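Local coordinates for VAO-type flavoprotein oxidase VAO615 (PDB 6F72) that carries a bicovalently bound FAD that reacts rapidly with molecular oxygen once reduced, and is probably an oxidoreductase whose substrate has not been identified, at residues A94-S100 against K153-D158; F103-S107 against Q119-Y123. One frame throughout, in Å; residues are numbered along the deposited sequence.

Contacts 1 and 2 are a compact example of layering, from a buried FAD-binding loop out to glycan-bearing turns. Both segments of contact 2 (103-107 with 119-123) fall in the chain between the two of contact 1 (94-100 with 153-158), and the centres lie about 12 Å apart. In contact 1, which is buried, 94-100 packs against the FAD-binding loop 153-158 that follows strand 150-153; contact 2 lies further out, between the end of helix 101-104 and the approach to strand 126-129, and carries a glycan. The layers meet directly: Y123 OH is 2.5 Å from D97 OD2, probably a hydrogen bond, and Q104 NE2 probably bonds V98 O.

Contact 1 (A94-S100 against K153-D158). With FAD (flavin-adenine dinucleotide), chain E.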
ATOM      1  N   ALA A  94     -11.474  -8.263 -10.219  1.00 26.94           N
ATOM      2  CA  ALA A  94     -12.741  -7.602 -10.512  1.00 26.75           C
ATOM      3  C   ALA A  94     -12.491  -6.164 -10.995  1.00 26.18           C
ATOM      4  O   ALA A  94     -11.641  -5.459 -10.422  1.00 25.66           O
ATOM      5  CB  ALA A  94     -13.649  -7.628  -9.295  1.00 26.70           C
ATOM      6  N   PRO A  95     -13.199  -5.737 -12.067  1.00 26.27           N
ATOM      7  CA  PRO A  95     -13.005  -4.407 -12.653  1.00 25.89           C
ATOM      8  C   PRO A  95     -13.242  -3.232 -11.705  1.00 25.32           C
ATOM      9  O   PRO A  95     -12.382  -2.377 -11.575  1.00 24.99           O
ATOM     10  CB  PRO A  95     -14.022  -4.380 -13.800  1.00 26.48           C
ATOM     11  CG  PRO A  95     -14.158  -5.816 -14.181  1.00 27.12           C
ATOM     12  CD  PRO A  95     -14.159  -6.530 -12.864  1.00 26.93           C
ATOM     13  N   GLY A  96     -14.392  -3.187 -11.047  1.00 25.30           N
ATOM     14  CA  GLY A  96     -14.746  -2.015 -10.258  1.00 24.77           C
ATOM     15  C   GLY A  96     -14.712  -2.201  -8.757  1.00 24.31           C
ATOM     16  O   GLY A  96     -15.084  -1.280  -8.034  1.00 24.20           O
ATOM     17  N   ASP A  97     -14.274  -3.370  -8.283  1.00 24.23           N
ATOM     18  CA  ASP A  97     -14.269  -3.656  -6.841  1.00 23.95           C
ATOM     19  C   ASP A  97     -13.021  -3.090  -6.203  1.00 23.28           C
ATOM     20  O   ASP A  97     -11.981  -2.995  -6.857  1.00 23.19           O
ATOM     21  CB  ASP A  97     -14.323  -5.157  -6.533  1.00 24.44           C
ATOM     22  CG  ASP A  97     -15.732  -5.664  -6.305  1.00 25.02           C
ATOM     23  OD1 ASP A  97     -16.395  -6.003  -7.309  1.00 25.40           O
ATOM     24  OD2 ASP A  97     -16.168  -5.737  -5.115  1.00 25.11           O
ATOM     25  N   VAL A  98     -13.133  -2.719  -4.927  1.00 22.83           N
ATOM     26  CA  VAL A  98     -11.951  -2.476  -4.091  1.00 22.32           C
ATOM     27  C   VAL A  98     -11.913  -3.496  -2.955  1.00 22.43           C
ATOM     28  O   VAL A  98     -12.932  -4.157  -2.686  1.00 22.80           O
ATOM     29  CB  VAL A  98     -11.828  -1.008  -3.609  1.00 21.88           C
ATOM     30  CG1 VAL A  98     -11.485  -0.102  -4.779  1.00 21.67           C
ATOM     31  CG2 VAL A  98     -13.085  -0.522  -2.894  1.00 21.94           C
ATOM     32  N   LEU A  99     -10.760  -3.646  -2.305  1.00 22.11           N
ATOM     33  CA  LEU A  99     -10.622  -4.622  -1.226  1.00 22.29           C
ATOM     34  C   LEU A  99     -11.199  -4.164   0.133  1.00 22.14           C
ATOM     35  O   LEU A  99     -11.495  -5.000   1.008  1.00 22.51           O
ATOM     36  CB  LEU A  99      -9.160  -5.062  -1.070  1.00 22.39           C
ATOM     37  CG  LEU A  99      -8.388  -5.885  -2.108  1.00 22.67           C
ATOM     38  CD1 LEU A  99      -7.022  -6.189  -1.515  1.00 22.80           C
ATOM     39  CD2 LEU A  99      -9.063  -7.192  -2.456  1.00 23.22           C
ATOM     40  N   SER A 100     -11.393  -2.856   0.298  1.00 21.57           N
ATOM     41  CA  SER A 100     -11.818  -2.311   1.593  1.00 21.34           C
ATOM     42  C   SER A 100     -13.305  -2.484   1.889  1.00 21.46           C
ATOM     43  O   SER A 100     -14.160  -1.862   1.236  1.00 21.36           O
ATOM     44  CB  SER A 100     -11.414  -0.843   1.739  1.00 20.91           C
ATOM     45  OG  SER A 100     -12.079  -0.238   2.828  1.00 20.92           O
ATOM     46  N   LYS A 153      -7.545   2.958 -10.694  1.00 20.67           N
ATOM     47  CA  LYS A 153      -7.501   1.744  -9.888  1.00 20.79           C
ATOM     48  C   LYS A 153      -6.593   0.712 -10.508  1.00 21.00           C
ATOM     49  O   LYS A 153      -6.701   0.408 -11.689  1.00 21.30           O
ATOM     50  CB  LYS A 153      -8.914   1.134  -9.649  1.00 21.11           C
ATOM     51  CG  LYS A 153      -8.864  -0.003  -8.624  1.00 21.22           C
ATOM     52  CD  LYS A 153     -10.083  -0.900  -8.556  1.00 21.70           C
ATOM     53  CE  LYS A 153      -9.998  -2.028  -9.564  1.00 22.22           C
ATOM     54  NZ  LYS A 153     -10.652  -3.272  -9.077  1.00 22.49           N
ATOM     55  N   ASN A 154      -5.732   0.148  -9.673  1.00 20.99           N
ATOM     56  CA  ASN A 154      -4.780  -0.850 -10.091  1.00 21.32           C
ATOM     57  C   ASN A 154      -5.180  -2.208  -9.521  1.00 21.68           C
ATOM     58  O   ASN A 154      -5.573  -3.095 -10.282  1.00 22.08           O
ATOM     59  CB  ASN A 154      -3.354  -0.415  -9.704  1.00 21.11           C
ATOM     60  CG  ASN A 154      -2.314  -1.488  -9.959  1.00 21.38           C
ATOM     61  OD1 ASN A 154      -2.497  -2.365 -10.804  1.00 21.78           O
ATOM     62  ND2 ASN A 154      -1.211  -1.420  -9.226  1.00 21.28           N
ATOM     63  N   THR A 155      -5.087  -2.355  -8.202  1.00 21.69           N
ATOM     64  CA  THR A 155      -5.408  -3.591  -7.472  1.00 22.10           C
ATOM     65  C   THR A 155      -6.636  -3.426  -6.535  1.00 22.12           C
ATOM     66  O   THR A 155      -7.252  -4.421  -6.124  1.00 22.36           O
ATOM     67  CB  THR A 155      -4.216  -4.070  -6.587  1.00 22.21           C
ATOM     68  OG1 THR A 155      -3.937  -3.091  -5.574  1.00 21.82           O
ATOM     69  CG2 THR A 155      -2.951  -4.305  -7.399  1.00 22.34           C
ATOM     70  N   GLY A 156      -6.958  -2.176  -6.195  1.00 21.91           N
ATOM     71  CA  GLY A 156      -7.958  -1.843  -5.179  1.00 22.03           C
ATOM     72  C   GLY A 156      -7.550  -2.051  -3.718  1.00 22.25           C
ATOM     73  O   GLY A 156      -8.416  -2.085  -2.821  1.00 22.22           O
ATOM     74  N   HIS A 157      -6.244  -2.176  -3.470  1.00 22.52           N
ATOM     75  CA  HIS A 157      -5.715  -2.343  -2.122  1.00 22.75           C
ATOM     76  C   HIS A 157      -5.850  -1.126  -1.231  1.00 21.89           C
ATOM     77  O   HIS A 157      -5.710  -1.276  -0.024  1.00 21.86           O
ATOM     78  CB  HIS A 157      -4.243  -2.685  -2.157  1.00 23.92           C
ATOM     79  CG  HIS A 157      -3.941  -4.107  -1.836  1.00 25.38           C
ATOM     80  ND1 HIS A 157      -3.834  -4.593  -0.539  1.00 27.56           N
ATOM     81  CD2 HIS A 157      -3.667  -5.142  -2.667  1.00 26.02           C
ATOM     82  CE1 HIS A 157      -3.538  -5.883  -0.616  1.00 26.97           C
ATOM     83  NE2 HIS A 157      -3.414  -6.231  -1.885  1.00 26.78           N
ATOM     84  N   ASP A 158      -6.125   0.053  -1.793  1.00 21.03           N
ATOM     85  CA  ASP A 158      -5.975   1.302  -1.026  1.00 20.49           C
ATOM     86  C   ASP A 158      -6.796   1.405   0.251  1.00 20.35           C
ATOM     87  O   ASP A 158      -8.026   1.394   0.205  1.00 20.18           O
ATOM     88  CB  ASP A 158      -6.197   2.567  -1.846  1.00 20.12           C
ATOM     89  CG  ASP A 158      -5.584   3.793  -1.166  1.00 19.91           C
ATOM     90  OD1 ASP A 158      -4.343   3.988  -1.258  1.00 19.66           O
ATOM     91  OD2 ASP A 158      -6.356   4.536  -0.523  1.00 19.77           O
TER
HETATM   92  PA  FAD E 601      -4.621   0.760  -5.619  1.00 27.71           P
HETATM   93  O1A FAD E 601      -5.689   0.948  -4.573  1.00 29.18           O
HETATM   94  O2A FAD E 601      -5.074   0.213  -6.944  1.00 28.96           O
HETATM   95  O5B FAD E 601      -3.874   2.167  -5.832  1.00 27.29           O
HETATM   96  C5B FAD E 601      -3.508   3.003  -4.734  1.00 25.55           C
HETATM   97  C4B FAD E 601      -3.401   4.464  -5.156  1.00 24.27           C
HETATM   98  O4B FAD E 601      -2.463   4.587  -6.227  1.00 24.31           O
HETATM   99  C3B FAD E 601      -4.696   5.071  -5.660  1.00 23.62           C
HETATM  100  O3B FAD E 601      -4.705   6.440  -5.236  1.00 22.80           O
HETATM  101  C2B FAD E 601      -4.590   5.011  -7.174  1.00 23.16           C
HETATM  102  O2B FAD E 601      -5.311   6.074  -7.802  1.00 22.94           O
HETATM  103  C1B FAD E 601      -3.092   5.142  -7.395  1.00 23.87           C
HETATM  104  N9A FAD E 601      -2.573   4.408  -8.573  1.00 23.54           N
HETATM  105  C8A FAD E 601      -2.353   3.077  -8.637  1.00 23.37           C
HETATM  106  N7A FAD E 601      -1.834   2.734  -9.843  1.00 23.09           N
HETATM  107  C5A FAD E 601      -1.709   3.862 -10.560  1.00 23.16           C
HETATM  108  C6A FAD E 601      -1.227   4.208 -11.916  1.00 22.71           C
HETATM  109  N6A FAD E 601      -0.783   3.231 -12.738  1.00 22.98           N
HETATM  110  N1A FAD E 601      -1.263   5.506 -12.295  1.00 22.39           N
HETATM  111  C2A FAD E 601      -1.713   6.485 -11.480  1.00 23.03           C
HETATM  112  N3A FAD E 601      -2.161   6.240 -10.224  1.00 23.47           N
HETATM  113  C4A FAD E 601      -2.185   4.971  -9.719  1.00 23.16           C
HETATM  114  N1  FAD E 601       2.708  -1.165   1.733  1.00 30.38           N
HETATM  115  C2  FAD E 601       4.012  -1.258   2.097  1.00 30.63           C
HETATM  116  O2  FAD E 601       4.744  -0.246   1.997  1.00 30.15           O
HETATM  117  N3  FAD E 601       4.539  -2.411   2.567  1.00 31.27           N
HETATM  118  C4  FAD E 601       3.832  -3.542   2.722  1.00 30.35           C
HETATM  119  O4  FAD E 601       4.363  -4.585   3.165  1.00 30.68           O
HETATM  120  C4X FAD E 601       2.404  -3.519   2.335  1.00 29.87           C
HETATM  121  N5  FAD E 601       1.623  -4.616   2.445  1.00 29.64           N
HETATM  122  C5X FAD E 601       0.305  -4.591   2.092  1.00 28.29           C
HETATM  123  C6  FAD E 601      -0.492  -5.750   2.211  1.00 25.79           C
HETATM  124  C7  FAD E 601      -1.852  -5.695   1.834  1.00 25.45           C
HETATM  125  C7M FAD E 601      -2.694  -6.950   1.979  1.00 26.35           C
HETATM  126  C8  FAD E 601      -2.444  -4.416   1.296  1.00 24.56           C
HETATM  127  C8M FAD E 601      -3.866  -4.281   0.772  1.00 20.20           C
HETATM  128  C9  FAD E 601      -1.638  -3.287   1.185  1.00 26.36           C
HETATM  129  C9A FAD E 601      -0.292  -3.319   1.561  1.00 27.54           C
HETATM  130  N10 FAD E 601       0.518  -2.167   1.422  1.00 28.38           N
HETATM  131  C10 FAD E 601       1.871  -2.231   1.819  1.00 29.56           C
HETATM  132  C1' FAD E 601      -0.068  -0.913   0.955  1.00 27.94           C
HETATM  133  C2' FAD E 601       0.226  -0.451  -0.441  1.00 27.79           C
HETATM  134  O2' FAD E 601       1.566   0.034  -0.463  1.00 29.04           O
HETATM  135  C3' FAD E 601      -0.762   0.679  -0.704  1.00 26.83           C
HETATM  136  O3' FAD E 601      -2.106   0.284  -0.353  1.00 27.33           O
HETATM  137  C4' FAD E 601      -0.713   1.129  -2.157  1.00 25.74           C
HETATM  138  O4' FAD E 601      -1.467   2.333  -2.306  1.00 24.49           O
HETATM  139  C5' FAD E 601      -1.193   0.030  -3.107  1.00 26.27           C
HETATM  140  O5' FAD E 601      -1.241   0.492  -4.447  1.00 27.08           O
HETATM  141  P   FAD E 601      -2.007  -0.381  -5.557  1.00 26.78           P
HETATM  142  O1P FAD E 601      -1.553  -1.808  -5.445  1.00 24.13           O
HETATM  143  O2P FAD E 601      -1.873   0.400  -6.844  1.00 27.14           O
HETATM  144  O3P FAD E 601      -3.536  -0.276  -5.046  1.00 27.06           O
HETATM  145  O   HOH W   1     -10.181  -4.996  -6.094  1.00 41.76           O
HETATM  146  O   HOH W   2      -9.668  -0.399  -0.989  1.00 21.83           O
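The ammonium nitrogen of K153 is gripped by main-chain carbonyls of the facing loop: NZ donates to D97 O at 2.6 Å and to A94 O at 2.8 Å, with a weaker third bond to P95 O. D97 O receives it in the carbonyl plane, whereas at A94 O it comes in tilted by 19°. This lysine ends a strand of the FAD-binding domain of the PCMH type, and the loop after it wraps the cofactor's pyrophosphate. The side chain leaves with CG anti to the backbone N (chi1 -171°), then bends at chi3 and chi4, which swings NZ in among the carbonyls. Carbonyl oxygens gathered at NZ would probably favour the protonated amine.

Further along, L99 N donates to G156 O at 2.9 Å, nearly straight at the hydrogen but from above the carbonyl plane. G156 has positive phi and packs against the backbone of V98, where a CB would be tight. Water 2 joins the loops again, donating to G156 O and D158 O and accepting from S100 N. On the cofactor side the backbone N atoms of N154, T155 and G156 converge on FAD O2A, three donors for one phosphate oxygen, while D158 N serves O1A. T155 OG1 lies close to both FAD O1P and O3P, and accepts from H157 N in an ST turn just ahead of the flavin attachment.

H157 is cross-linked through ND1 to C8M of the flavin, whose other covalent tether is C222. Its NE2 bonds T224 OG1, so both ring nitrogens are engaged. The remaining detail is a CH-pi contact: one methyl of L99, CD1, sits 3.5 Å from the centroid of the H157 ring, only 3° off its normal.

Contact 2 (F103-S107 against Q119-Y123); sequences FQNYS and QLGNY. With NAG (2-acetamido-2-deoxy-beta-D-glucopyranose), chain C.
N122 ND2 reaches across to F103 O at 2.8 Å, lying in the carbonyl plane and on a lone pair. The same nitrogen donates to O7 of the N-acetylglucosamine borne by N105, at 2.9 Å, tying a helix end to the first sugar of an N-glycan. With CG anti to the carbonyl carbon (chi1 -63°), the N122 amide is carried toward the helix end and F103 O falls close to its plane. N105 takes another first torsion: CG stands anti to the backbone N (chi1 -156°), and ND2 carries the sugar. An alanine in place of N122 is likely to leave F103 O and the acetamide oxygen without this shared donor, the sugar being then freer to turn.

S107 CB packs against Q119 O, while Q119 N bonds S107 O from above its carbonyl plane. Water 3 links Q104 O, S107 OG and N122 N. Q104 and Y123 run side by side, CG of the glutamine 3.4 Å from Y123 OH; Q104 OE1 is bonded by W84 and its NE2 bonds V98 O, while Y123 OH bonds D97. The type I' turn Q104-S107, at the end of helix 101-104, packs against the type II' turn L120-Y123, which leads toward strand 126-129.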
ATOM      1  N   PHE A 103     -15.052   0.812   2.437  1.00 20.88           N
ATOM      2  CA  PHE A 103     -15.433   1.564   1.251  1.00 20.97           C
ATOM      3  C   PHE A 103     -16.504   0.840   0.406  1.00 21.53           C
ATOM      4  O   PHE A 103     -17.272   1.512  -0.259  1.00 21.53           O
ATOM      5  CB  PHE A 103     -14.202   2.057   0.443  1.00 20.55           C
ATOM      6  CG  PHE A 103     -13.454   3.158   1.142  1.00 20.19           C
ATOM      7  CD1 PHE A 103     -13.903   4.485   1.068  1.00 20.10           C
ATOM      8  CD2 PHE A 103     -12.356   2.866   1.951  1.00 20.03           C
ATOM      9  CE1 PHE A 103     -13.247   5.494   1.757  1.00 19.86           C
ATOM     10  CE2 PHE A 103     -11.697   3.873   2.648  1.00 19.82           C
ATOM     11  CZ  PHE A 103     -12.144   5.187   2.549  1.00 19.72           C
ATOM     12  N   GLN A 104     -16.537  -0.498   0.454  1.00 22.14           N
ATOM     13  CA  GLN A 104     -17.696  -1.283  -0.013  1.00 23.16           C
ATOM     14  C   GLN A 104     -18.944  -0.710   0.658  1.00 23.86           C
ATOM     15  O   GLN A 104     -19.945  -0.467  -0.011  1.00 24.21           O
ATOM     16  CB  GLN A 104     -17.559  -2.770   0.324  1.00 23.25           C
ATOM     17  CG  GLN A 104     -16.527  -3.491  -0.524  1.00 23.21           C
ATOM     18  CD  GLN A 104     -16.035  -4.781   0.103  1.00 23.43           C
ATOM     19  OE1 GLN A 104     -16.636  -5.299   1.038  1.00 23.59           O
ATOM     20  NE2 GLN A 104     -14.928  -5.310  -0.422  1.00 23.42           N
ATOM     21  N   ASN A 105     -18.838  -0.438   1.965  1.00 24.42           N
ATOM     22  CA  ASN A 105     -19.858   0.292   2.725  1.00 25.27           C
ATOM     23  C   ASN A 105     -21.277  -0.311   2.590  1.00 25.17           C
ATOM     24  O   ASN A 105     -22.272   0.411   2.486  1.00 25.08           O
ATOM     25  CB  ASN A 105     -19.852   1.784   2.348  1.00 26.48           C
ATOM     26  CG  ASN A 105     -20.426   2.659   3.435  1.00 28.33           C
ATOM     27  OD1 ASN A 105     -20.474   2.262   4.591  1.00 28.00           O
ATOM     28  ND2 ASN A 105     -20.850   3.857   3.071  1.00 30.75           N
ATOM     29  N   TYR A 106     -21.327  -1.643   2.567  1.00 25.01           N
ATOM     30  CA  TYR A 106     -22.572  -2.429   2.516  1.00 25.32           C
ATOM     31  C   TYR A 106     -23.417  -2.256   1.238  1.00 25.55           C
ATOM     32  O   TYR A 106     -24.561  -2.718   1.198  1.00 26.03           O
ATOM     33  CB  TYR A 106     -23.442  -2.168   3.766  1.00 25.34           C
ATOM     34  CG  TYR A 106     -22.721  -2.326   5.099  1.00 25.05           C
ATOM     35  CD1 TYR A 106     -22.668  -3.575   5.736  1.00 25.38           C
ATOM     36  CD2 TYR A 106     -22.112  -1.231   5.735  1.00 24.55           C
ATOM     37  CE1 TYR A 106     -22.023  -3.735   6.959  1.00 25.29           C
ATOM     38  CE2 TYR A 106     -21.463  -1.383   6.965  1.00 24.44           C
ATOM     39  CZ  TYR A 106     -21.429  -2.636   7.571  1.00 24.80           C
ATOM     40  OH  TYR A 106     -20.812  -2.830   8.781  1.00 24.81           O
ATOM     41  N   SER A 107     -22.864  -1.615   0.204  1.00 25.20           N
ATOM     42  CA  SER A 107     -23.639  -1.287  -0.999  1.00 25.50           C
ATOM     43  C   SER A 107     -24.000  -2.520  -1.804  1.00 25.93           C
ATOM     44  O   SER A 107     -25.114  -2.619  -2.325  1.00 26.43           O
ATOM     45  CB  SER A 107     -22.916  -0.290  -1.884  1.00 25.18           C
ATOM     46  OG  SER A 107     -22.618   0.895  -1.170  1.00 24.88           O
ATOM     47  N   GLN A 119     -26.142  -2.147  -5.096  1.00 27.95           N
ATOM     48  CA  GLN A 119     -25.864  -0.778  -5.494  1.00 27.65           C
ATOM     49  C   GLN A 119     -24.365  -0.540  -5.637  1.00 26.86           C
ATOM     50  O   GLN A 119     -23.538  -1.212  -5.004  1.00 26.38           O
ATOM     51  CB  GLN A 119     -26.467   0.209  -4.485  1.00 27.72           C
ATOM     52  CG  GLN A 119     -27.991   0.305  -4.541  1.00 28.63           C
ATOM     53  CD  GLN A 119     -28.596   0.748  -3.217  1.00 28.69           C
ATOM     54  OE1 GLN A 119     -28.046   1.603  -2.523  1.00 28.26           O
ATOM     55  NE2 GLN A 119     -29.738   0.162  -2.859  1.00 29.36           N
ATOM     56  N   LEU A 120     -24.038   0.429  -6.482  1.00 26.65           N
ATOM     57  CA  LEU A 120     -22.664   0.772  -6.773  1.00 25.98           C
ATOM     58  C   LEU A 120     -22.034   1.511  -5.586  1.00 25.35           C
ATOM     59  O   LEU A 120     -20.952   1.142  -5.143  1.00 24.94           O
ATOM     60  CB  LEU A 120     -22.571   1.562  -8.082  1.00 26.14           C
ATOM     61  CG  LEU A 120     -22.941   0.863  -9.402  1.00 26.67           C
ATOM     62  CD1 LEU A 120     -22.664   1.772 -10.588  1.00 26.88           C
ATOM     63  CD2 LEU A 120     -22.244  -0.476  -9.592  1.00 26.52           C
ATOM     64  N   GLY A 121     -22.741   2.506  -5.048  1.00 25.35           N
ATOM     65  CA  GLY A 121     -22.262   3.285  -3.901  1.00 24.73           C
ATOM     66  C   GLY A 121     -20.991   4.026  -4.254  1.00 24.13           C
ATOM     67  O   GLY A 121     -20.993   4.842  -5.169  1.00 24.28           O
ATOM     68  N   ASN A 122     -19.906   3.710  -3.541  1.00 23.55           N
ATOM     69  CA  ASN A 122     -18.587   4.333  -3.760  1.00 22.94           C
ATOM     70  C   ASN A 122     -17.853   3.795  -5.008  1.00 23.00           C
ATOM     71  O   ASN A 122     -16.853   4.380  -5.458  1.00 22.80           O
ATOM     72  CB  ASN A 122     -17.687   4.146  -2.532  1.00 22.35           C
ATOM     73  CG  ASN A 122     -18.220   4.839  -1.271  1.00 22.21           C
ATOM     74  OD1 ASN A 122     -18.777   5.945  -1.308  1.00 22.20           O
ATOM     75  ND2 ASN A 122     -18.010   4.187  -0.140  1.00 21.96           N
ATOM     76  N   TYR A 123     -18.334   2.677  -5.551  1.00 23.33           N
ATOM     77  CA  TYR A 123     -17.758   2.071  -6.744  1.00 23.39           C
ATOM     78  C   TYR A 123     -17.961   3.000  -7.934  1.00 23.63           C
ATOM     79  O   TYR A 123     -18.976   3.709  -7.975  1.00 23.96           O
ATOM     80  CB  TYR A 123     -18.414   0.706  -7.000  1.00 23.89           C
ATOM     81  CG  TYR A 123     -17.843  -0.423  -6.170  1.00 23.71           C
ATOM     82  CD1 TYR A 123     -17.082  -0.169  -5.019  1.00 23.24           C
ATOM     83  CD2 TYR A 123     -18.086  -1.749  -6.522  1.00 24.09           C
ATOM     84  CE1 TYR A 123     -16.567  -1.203  -4.258  1.00 23.19           C
ATOM     85  CE2 TYR A 123     -17.574  -2.794  -5.764  1.00 24.04           C
ATOM     86  CZ  TYR A 123     -16.812  -2.509  -4.640  1.00 23.59           C
ATOM     87  OH  TYR A 123     -16.288  -3.534  -3.895  1.00 23.65           O
TER
HETATM   88  C1  NAG C   1     -21.377   4.808   4.012  1.00 20.63           C
HETATM   89  C2  NAG C   1     -20.254   5.869   3.973  1.00 24.96           C
HETATM   90  C3  NAG C   1     -20.660   7.123   4.744  1.00 26.59           C
HETATM   91  C4  NAG C   1     -22.026   7.676   4.309  1.00 27.89           C
HETATM   92  C5  NAG C   1     -23.064   6.550   4.217  1.00 26.56           C
HETATM   93  C6  NAG C   1     -24.344   7.009   3.529  1.00 27.52           C
HETATM   94  C7  NAG C   1     -17.887   5.175   3.729  1.00 26.18           C
HETATM   95  C8  NAG C   1     -16.689   4.672   4.469  1.00 26.09           C
HETATM   96  N2  NAG C   1     -18.977   5.378   4.486  1.00 25.53           N
HETATM   97  O3  NAG C   1     -19.647   8.122   4.567  1.00 28.27           O
HETATM   98  O4  NAG C   1     -22.520   8.605   5.283  1.00 31.58           O
HETATM   99  O5  NAG C   1     -22.574   5.404   3.508  1.00 23.49           O
HETATM  100  O6  NAG C   1     -25.389   6.136   3.970  1.00 29.62           O
HETATM  101  O7  NAG C   1     -17.833   5.382   2.525  1.00 26.04           O
HETATM  102  O   HOH W   3     -20.011   2.087  -1.192  1.00 22.70           O
HETATM  103  O   HOH W   4     -25.176   2.096  -1.443  1.00 34.79           O